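Local coordinates for protein acyl-homoserine-lactone synthase (Mesorhizobium sp. ORS 3359, PDB 6WNS) that makes acyl-homoserine lactone quorum-sensing signals by transferring an acyl group from a coenzyme A-linked donor, at residues A[49-52]-A[56-59]. Sequence-based numbering, arbitrary orientation.
Sequences AFDN and LYVL
Asp-51 and Tyr-57 carry this contact, joined by one short hydrogen bond between the loop and the strand that follows it. The loop bends just here: Asp-51 is the central residue of an inverse gamma turn, whose closing bond from Asn-52 N to Phe-50 O is weak at 3.1 Å. The Asp-51 carboxylate accepts a hydrogen bond from the phenol, Tyr-57 OH to Asp-51 OD2 2.7 Å, on the anti lone pair, the one turned away from OD1. Carboxylate and ring lie nearly coplanar, 17° apart, and Asp-51 OD2 sits at the ring edge in its plane, 3.4 Å from Tyr-57 CE1. An aspartate suits this place because its two oxygens and negative charge serve several donors: besides the phenol, OD2 takes a salt bridge from Arg-72, while OD1 pairs with Arg-26 and the backbone N of Asp-48. The setting is the acetyltransferase-like fold of the autoinducer synthases, where strand 56-60 lies between strands 4-7 and 69-75 and helix 16-31 packs against it; the contact thus ties the loop after that helix back to the sheet. On Tyr-57, chi1 of -56° sets CG anti to the carbonyl carbon and turns the long, flat ring so that its hydroxyl end reaches the loop, Tyr-57 OH lying 3.4 Å from Asp-51 CB. The ring also packs on Phe-23 and Val-7. A phenylalanine in its place would probably leave Asp-51 OD2 without its hydroxyl donor, with Arg-72 its one remaining partner among those described. Asn-52 is more marginal, its backbone N 4.4 Å from Tyr-57 OH; its side-chain OD1 instead accepts a hydrogen bond from the backbone N of His-54, two residues on, which the short amide side chain can reach.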
loop_
_atom_site.group_PDB
_atom_site.type_symbol
_atom_site.label_atom_id
_atom_site.label_comp_id
_atom_site.label_asym_id
_atom_site.label_seq_id
_atom_site.Cartn_x
_atom_site.Cartn_y
_atom_site.Cartn_z
ATOM N N ALA A 49 -7.676 6.237 -11.325
ATOM C CA ALA A 49 -9.125 6.324 -11.042
ATOM C C ALA A 49 -9.401 6.175 -9.550
ATOM O O ALA A 49 -10.521 6.480 -9.126
ATOM C CB ALA A 49 -9.805 5.239 -11.853
ATOM N N PHE A 50 -8.469 5.643 -8.775
ATOM C CA PHE A 50 -8.689 5.307 -7.363
ATOM C C PHE A 50 -8.229 6.405 -6.439
ATOM O O PHE A 50 -8.493 6.329 -5.202
ATOM C CB PHE A 50 -8.038 3.974 -7.020
ATOM C CG PHE A 50 -8.431 2.911 -8.020
ATOM C CD1 PHE A 50 -9.773 2.550 -8.214
ATOM C CD2 PHE A 50 -7.465 2.259 -8.764
ATOM C CE1 PHE A 50 -10.118 1.569 -9.153
ATOM C CE2 PHE A 50 -7.819 1.326 -9.724
ATOM C CZ PHE A 50 -9.140 0.934 -9.874
ATOM N N ASP A 51 -7.630 7.458 -6.998
ATOM C CA ASP A 51 -7.251 8.629 -6.188
ATOM C C ASP A 51 -8.464 9.549 -6.124
ATOM O O ASP A 51 -8.540 10.480 -6.939
ATOM C CB ASP A 51 -6.007 9.302 -6.811
ATOM C CG ASP A 51 -4.768 8.473 -6.758
ATOM O OD1 ASP A 51 -4.270 8.064 -7.838
ATOM O OD2 ASP A 51 -4.370 8.115 -5.612
ATOM N N ASN A 52 -9.393 9.333 -5.183
ATOM C CA ASN A 52 -10.581 10.178 -4.981
ATOM C C ASN A 52 -10.798 10.299 -3.475
ATOM O O ASN A 52 -9.915 9.898 -2.700
ATOM C CB ASN A 52 -11.769 9.621 -5.773
ATOM C CG ASN A 52 -12.244 8.271 -5.261
ATOM O OD1 ASN A 52 -11.861 7.855 -4.146
ATOM N ND2 ASN A 52 -13.178 7.669 -6.001
ATOM N N LEU A 56 -7.250 6.346 1.132
ATOM C CA LEU A 56 -6.375 6.591 2.279
ATOM C C LEU A 56 -4.918 6.501 1.854
ATOM O O LEU A 56 -4.555 5.541 1.220
ATOM C CB LEU A 56 -6.662 5.540 3.355
ATOM C CG LEU A 56 -8.140 5.256 3.631
ATOM C CD1 LEU A 56 -8.200 4.164 4.696
ATOM C CD2 LEU A 56 -8.862 6.486 4.112
ATOM N N TYR A 57 -4.116 7.472 2.273
ATOM C CA TYR A 57 -2.661 7.538 1.993
ATOM C C TYR A 57 -1.925 7.339 3.314
ATOM O O TYR A 57 -2.056 8.094 4.296
ATOM C CB TYR A 57 -2.318 8.838 1.277
ATOM C CG TYR A 57 -3.121 9.001 0.020
ATOM C CD1 TYR A 57 -2.748 8.332 -1.134
ATOM C CD2 TYR A 57 -4.286 9.744 0.008
ATOM C CE1 TYR A 57 -3.500 8.440 -2.306
ATOM C CE2 TYR A 57 -5.084 9.810 -1.123
ATOM C CZ TYR A 57 -4.684 9.162 -2.290
ATOM O OH TYR A 57 -5.386 9.266 -3.442
ATOM N N VAL A 58 -1.152 6.276 3.336
ATOM C CA VAL A 58 -0.269 5.941 4.472
ATOM C C VAL A 58 1.163 6.300 4.122
ATOM O O VAL A 58 1.821 5.528 3.399
ATOM C CB VAL A 58 -0.364 4.464 4.815
ATOM C CG1 VAL A 58 0.372 4.229 6.122
ATOM C CG2 VAL A 58 -1.826 4.031 4.912
ATOM N N LEU A 59 1.602 7.459 4.588
ATOM C CA LEU A 59 2.865 8.066 4.139
ATOM C C LEU A 59 3.891 8.075 5.271
ATOM O O LEU A 59 3.590 8.585 6.385
ATOM C CB LEU A 59 2.544 9.455 3.638
ATOM C CG LEU A 59 1.522 9.455 2.478
ATOM C CD1 LEU A 59 1.376 10.850 1.999
ATOM C CD2 LEU A 59 1.978 8.499 1.357
#